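Local coordinates for protein fumarate lyase (Mesorhizobium sp., PDB 3C8T) that belongs to the fumarate lyase family of largely helical proteins, whose members typically form tetramers, as the four chains of this assembly do, at residues Ala53-Ala58 and Lys96-Gly101; Gly399-Leu404 and Asp421-Arg426. One frame throughout, in Å; residues are numbered along the deposited sequence.

Contact 1 (Ala53-Ala58 and Lys96-Gly101); sequences AGITAA and KYLHWG
Ile55 reaches Leu98 with a chi1 of -78°, which lays CG1 beside its own backbone N and leaves CG2 anti to that nitrogen. Leu98 is off the usual staggered positions about both bonds, with chi1 -114° and a nearly eclipsed chi2 of 2°, and together these bring its CD1 to the isoleucine. The two side chains run antiparallel alongside each other, and Leu98 CD1 ends up against both branches of Ile55, CG2 and the CG1-CD1 arm. Leu98 CD1 lies 3.6 Å from Ile55 CG2. On the other branch it is 3.7 Å from Ile55 CG1 and 3.8 Å from Ile55 CD1. Ile55 CD1 also passes 4.1 Å from Leu98 N. The same methyl, Ile55 CD1, comes within 4.3 Å of Tyr97 CB, while the tyrosine ring turns from the helix to lie on Ile47 and Pro48. Ala38 of helix 23-43 also packs on Ile55. The contact within the chain is thus purely apolar, a buried aliphatic pairing of helix 49-61 with the loop before helix 104-140, whereas three of that loop's carbonyls are taken up by Arg379 of the second subunit, which donates from NH1 to those of Lys96 and Leu98 and from NH2 to that of His99.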
loop_
_atom_site.group_PDB
_atom_site.type_symbol
_atom_site.label_atom_id
_atom_site.label_comp_id
_atom_site.label_asym_id
_atom_site.label_seq_id
_atom_site.Cartn_x
_atom_site.Cartn_y
_atom_site.Cartn_z
ATOM N N ALA A 53 -33.268 25.347 26.196
ATOM C CA ALA A 53 -34.650 25.002 25.851
ATOM C C ALA A 53 -34.988 25.510 24.452
ATOM O O ALA A 53 -35.540 24.783 23.629
ATOM C CB ALA A 53 -35.612 25.596 26.892
ATOM N N GLY A 54 -34.624 26.764 24.190
ATOM C CA GLY A 54 -34.873 27.417 22.900
ATOM C C GLY A 54 -34.116 26.696 21.801
ATOM O O GLY A 54 -34.656 26.415 20.746
ATOM N N ILE A 55 -32.853 26.389 22.057
ATOM C CA ILE A 55 -32.058 25.639 21.087
ATOM C C ILE A 55 -32.677 24.242 20.851
ATOM O O ILE A 55 -32.815 23.814 19.708
ATOM C CB ILE A 55 -30.559 25.537 21.536
ATOM C CG1 ILE A 55 -29.814 26.858 21.251
ATOM C CG2 ILE A 55 -29.832 24.317 20.867
ATOM C CD1 ILE A 55 -28.711 27.115 22.221
ATOM N N THR A 56 -33.041 23.538 21.927
ATOM C CA THR A 56 -33.618 22.204 21.757
ATOM C C THR A 56 -34.868 22.269 20.863
ATOM O O THR A 56 -34.937 21.556 19.847
ATOM C CB THR A 56 -33.898 21.503 23.090
ATOM O OG1 THR A 56 -32.659 21.261 23.762
ATOM C CG2 THR A 56 -34.620 20.148 22.858
ATOM N N ALA A 57 -35.815 23.150 21.197
ATOM C CA ALA A 57 -37.034 23.318 20.381
ATOM C C ALA A 57 -36.782 23.761 18.946
ATOM O O ALA A 57 -37.429 23.259 18.018
ATOM C CB ALA A 57 -38.052 24.264 21.065
ATOM N N ALA A 58 -35.861 24.693 18.730
ATOM C CA ALA A 58 -35.608 25.116 17.344
ATOM C C ALA A 58 -35.103 23.923 16.508
ATOM O O ALA A 58 -35.494 23.756 15.349
ATOM C CB ALA A 58 -34.609 26.281 17.289
ATOM N N LYS A 96 -27.818 32.431 20.104
ATOM C CA LYS A 96 -26.566 33.083 20.401
ATOM C C LYS A 96 -25.731 32.254 21.379
ATOM O O LYS A 96 -24.588 32.625 21.674
ATOM C CB LYS A 96 -26.802 34.516 20.922
ATOM C CG LYS A 96 -27.222 35.538 19.813
ATOM C CD LYS A 96 -26.602 35.209 18.394
ATOM C CE LYS A 96 -25.134 35.698 18.166
ATOM N NZ LYS A 96 -24.017 34.664 18.344
ATOM N N TYR A 97 -26.279 31.144 21.886
ATOM C CA TYR A 97 -25.492 30.321 22.808
ATOM C C TYR A 97 -25.017 29.012 22.228
ATOM O O TYR A 97 -24.470 28.169 22.952
ATOM C CB TYR A 97 -26.226 30.067 24.111
ATOM C CG TYR A 97 -26.541 31.323 24.879
ATOM C CD1 TYR A 97 -25.683 31.795 25.872
ATOM C CD2 TYR A 97 -27.704 32.043 24.592
ATOM C CE1 TYR A 97 -25.989 32.937 26.575
ATOM C CE2 TYR A 97 -28.018 33.173 25.269
ATOM C CZ TYR A 97 -27.170 33.618 26.263
ATOM O OH TYR A 97 -27.523 34.760 26.934
ATOM N N LEU A 98 -25.211 28.871 20.924
ATOM C CA LEU A 98 -24.838 27.693 20.169
ATOM C C LEU A 98 -23.317 27.620 20.058
ATOM O O LEU A 98 -22.634 28.659 20.120
ATOM C CB LEU A 98 -25.445 27.796 18.776
ATOM C CG LEU A 98 -26.536 26.918 18.124
ATOM C CD1 LEU A 98 -27.127 25.815 18.967
ATOM C CD2 LEU A 98 -27.618 27.796 17.508
ATOM N N HIS A 99 -22.789 26.396 19.918
ATOM C CA HIS A 99 -21.373 26.200 19.636
ATOM C C HIS A 99 -20.583 27.022 20.632
ATOM O O HIS A 99 -19.765 27.856 20.246
ATOM C CB HIS A 99 -21.086 26.668 18.202
ATOM C CG HIS A 99 -19.784 26.195 17.633
ATOM N ND1 HIS A 99 -19.649 24.983 16.990
ATOM C CD2 HIS A 99 -18.572 26.803 17.551
ATOM C CE1 HIS A 99 -18.408 24.851 16.553
ATOM N NE2 HIS A 99 -17.735 25.944 16.878
ATOM N N TRP A 100 -20.840 26.828 21.917
ATOM C CA TRP A 100 -20.213 27.676 22.941
ATOM C C TRP A 100 -19.004 26.937 23.441
ATOM O O TRP A 100 -19.141 25.905 24.092
ATOM C CB TRP A 100 -21.213 27.893 24.073
ATOM C CG TRP A 100 -20.819 28.835 25.175
ATOM C CD1 TRP A 100 -20.137 28.527 26.335
ATOM C CD2 TRP A 100 -21.132 30.225 25.254
ATOM N NE1 TRP A 100 -19.985 29.655 27.113
ATOM C CE2 TRP A 100 -20.598 30.708 26.481
ATOM C CE3 TRP A 100 -21.811 31.112 24.410
ATOM C CZ2 TRP A 100 -20.728 32.046 26.883
ATOM C CZ3 TRP A 100 -21.939 32.439 24.804
ATOM C CH2 TRP A 100 -21.399 32.893 26.044
ATOM N N GLY A 101 -17.819 27.434 23.096
ATOM C CA GLY A 101 -16.569 26.808 23.504
ATOM C C GLY A 101 -16.111 25.672 22.597
ATOM O O GLY A 101 -15.020 25.159 22.790
#

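Contact 2 (Gly399-Leu404 and Asp421-Arg426); sequences GLFEVL and DLTDPR
Leu400, in the first turn of helix 400-404 and just past the N-cap residue Gly399, crosses the side chain of Thr423 obliquely. With CG anti to its backbone N (chi1 -179°), the leucine extends toward the threonine and sets Leu400 CD2 4.1 Å from Thr423 CG2; it also packs on Cys390 of helix 379-395. Next comes Phe401, which meets the threonine with its CB, 3.5 Å from Thr423 OG1; its ring turns off to lie against Glu416, Leu419 and Arg420 of helix 416-422. One turn on from Leu400, Leu404 approaches with CD1 4.3 Å from Thr423 CG2, and it shares Val369 of helix 366-377 with that threonine. A single residue therefore answers three from the short helix. Thr423 has a chi1 of 56°, placing OG1 between its backbone N and carbonyl carbon, from where it hydrogen-bonds to Leu419 O; CG2 is left to the two leucines. Further along, Arg426 N bonds to Asp424 OD1 at 2.9 Å, an Asx turn. The hydroxyl is thus satisfied by Leu419 O, four residues back in its own chain, and what joins the two segments is buried van der Waals packing, methyl on methyl for the two leucines and CB against the hydroxyl oxygen for Phe401.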
loop_
_atom_site.group_PDB
_atom_site.type_symbol
_atom_site.label_atom_id
_atom_site.label_comp_id
_atom_site.label_asym_id
_atom_site.label_seq_id
_atom_site.Cartn_x
_atom_site.Cartn_y
_atom_site.Cartn_z
ATOM N N GLY A 399 -5.103 -47.334 -11.202
ATOM C CA GLY A 399 -5.335 -47.023 -9.782
ATOM C C GLY A 399 -4.301 -47.588 -8.806
ATOM O O GLY A 399 -3.637 -48.605 -9.064
ATOM N N LEU A 400 -4.158 -46.927 -7.665
ATOM C CA LEU A 400 -3.222 -47.404 -6.664
ATOM C C LEU A 400 -3.515 -48.829 -6.157
ATOM O O LEU A 400 -2.567 -49.606 -5.961
ATOM C CB LEU A 400 -3.079 -46.406 -5.508
ATOM C CG LEU A 400 -2.084 -46.779 -4.389
ATOM C CD1 LEU A 400 -0.619 -46.870 -4.863
ATOM C CD2 LEU A 400 -2.224 -45.870 -3.187
ATOM N N PHE A 401 -4.792 -49.171 -5.941
ATOM C CA PHE A 401 -5.152 -50.537 -5.472
ATOM C C PHE A 401 -4.658 -51.621 -6.451
ATOM O O PHE A 401 -4.077 -52.635 -6.019
ATOM C CB PHE A 401 -6.664 -50.745 -5.218
ATOM C CG PHE A 401 -7.046 -52.217 -5.058
ATOM C CD1 PHE A 401 -6.705 -52.918 -3.902
ATOM C CD2 PHE A 401 -7.700 -52.913 -6.093
ATOM C CE1 PHE A 401 -7.002 -54.282 -3.754
ATOM C CE2 PHE A 401 -8.012 -54.279 -5.961
ATOM C CZ PHE A 401 -7.665 -54.959 -4.790
ATOM N N GLU A 402 -4.897 -51.385 -7.750
ATOM C CA GLU A 402 -4.471 -52.321 -8.783
ATOM C C GLU A 402 -2.939 -52.485 -8.866
ATOM O O GLU A 402 -2.463 -53.513 -9.300
ATOM C CB GLU A 402 -5.052 -51.985 -10.162
ATOM C CG GLU A 402 -6.615 -51.879 -10.299
ATOM C CD GLU A 402 -7.445 -53.124 -9.874
ATOM O OE1 GLU A 402 -8.698 -52.965 -9.743
ATOM O OE2 GLU A 402 -6.891 -54.246 -9.695
ATOM N N VAL A 403 -2.170 -51.489 -8.439
ATOM C CA VAL A 403 -0.711 -51.656 -8.374
ATOM C C VAL A 403 -0.340 -52.403 -7.095
ATOM O O VAL A 403 0.368 -53.428 -7.148
ATOM C CB VAL A 403 0.040 -50.310 -8.469
ATOM C CG1 VAL A 403 1.544 -50.498 -8.323
ATOM C CG2 VAL A 403 -0.251 -49.616 -9.812
ATOM N N LEU A 404 -0.864 -51.942 -5.955
ATOM C CA LEU A 404 -0.462 -52.474 -4.631
ATOM C C LEU A 404 -0.778 -53.948 -4.401
ATOM O O LEU A 404 -0.038 -54.657 -3.712
ATOM C CB LEU A 404 -1.055 -51.638 -3.477
ATOM C CG LEU A 404 -0.585 -50.186 -3.332
ATOM C CD1 LEU A 404 -1.312 -49.540 -2.152
ATOM C CD2 LEU A 404 0.946 -50.055 -3.211
ATOM N N ASP A 421 -10.175 -51.147 1.182
ATOM C CA ASP A 421 -10.642 -50.185 2.202
ATOM C C ASP A 421 -9.708 -48.934 2.329
ATOM O O ASP A 421 -10.164 -47.788 2.341
ATOM C CB ASP A 421 -10.794 -50.904 3.555
ATOM C CG ASP A 421 -11.964 -51.923 3.563
ATOM O OD1 ASP A 421 -12.819 -51.851 2.634
ATOM O OD2 ASP A 421 -12.025 -52.782 4.499
ATOM N N LEU A 422 -8.408 -49.180 2.395
ATOM C CA LEU A 422 -7.400 -48.129 2.604
ATOM C C LEU A 422 -7.222 -47.198 1.401
ATOM O O LEU A 422 -6.840 -46.046 1.568
ATOM C CB LEU A 422 -6.046 -48.743 2.982
ATOM C CG LEU A 422 -6.017 -49.458 4.339
ATOM C CD1 LEU A 422 -4.829 -50.417 4.422
ATOM C CD2 LEU A 422 -6.007 -48.451 5.484
ATOM N N THR A 423 -7.494 -47.716 0.207
ATOM C CA THR A 423 -7.431 -46.933 -1.005
ATOM C C THR A 423 -8.729 -46.231 -1.363
ATOM O O THR A 423 -8.762 -45.519 -2.355
ATOM C CB THR A 423 -6.860 -47.740 -2.219
ATOM O OG1 THR A 423 -7.634 -48.929 -2.442
ATOM C CG2 THR A 423 -5.410 -48.108 -1.959
ATOM N N ASP A 424 -9.786 -46.418 -0.567
ATOM C CA ASP A 424 -11.038 -45.631 -0.708
ATOM C C ASP A 424 -10.938 -44.339 0.096
ATOM O O ASP A 424 -10.932 -44.361 1.332
ATOM C CB ASP A 424 -12.263 -46.407 -0.209
ATOM C CG ASP A 424 -13.602 -45.664 -0.472
ATOM O OD1 ASP A 424 -13.631 -44.431 -0.752
ATOM O OD2 ASP A 424 -14.652 -46.340 -0.380
ATOM N N PRO A 425 -10.888 -43.196 -0.596
ATOM C CA PRO A 425 -10.725 -41.906 0.110
ATOM C C PRO A 425 -11.790 -41.613 1.174
ATOM O O PRO A 425 -11.502 -40.922 2.163
ATOM C CB PRO A 425 -10.741 -40.869 -1.037
ATOM C CG PRO A 425 -11.420 -41.558 -2.152
ATOM C CD PRO A 425 -10.982 -43.004 -2.050
ATOM N N ARG A 426 -12.992 -42.165 1.004
ATOM C CA ARG A 426 -14.088 -41.914 1.961
ATOM C C ARG A 426 -13.759 -42.429 3.363
ATOM O O ARG A 426 -14.351 -41.971 4.346
ATOM C CB ARG A 426 -15.418 -42.483 1.454
#

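Overall arrangement
From the N terminus, the chain runs through helices 15-20 and 23-43 to helix 49-61. Contact 1 closes the loop formed by helices 66-76 and 80-91, tying helix 49-61 to the loop that leads into the long helix 104-140. Long helices, among them 160-185, 229-255, 284-306 and 315-344, then carry the chain to the other end of the molecule. There contact 2 closes a smaller loop, holding helices 408-414 and 416-422, in the part of the sequence that belongs to the adenylosuccinate lyase C-terminal family. The two loops follow in series, neither nested nor crossing. The centres of contact 1 and contact 2 are about 82 Å apart, on opposite sides of the chain's centre.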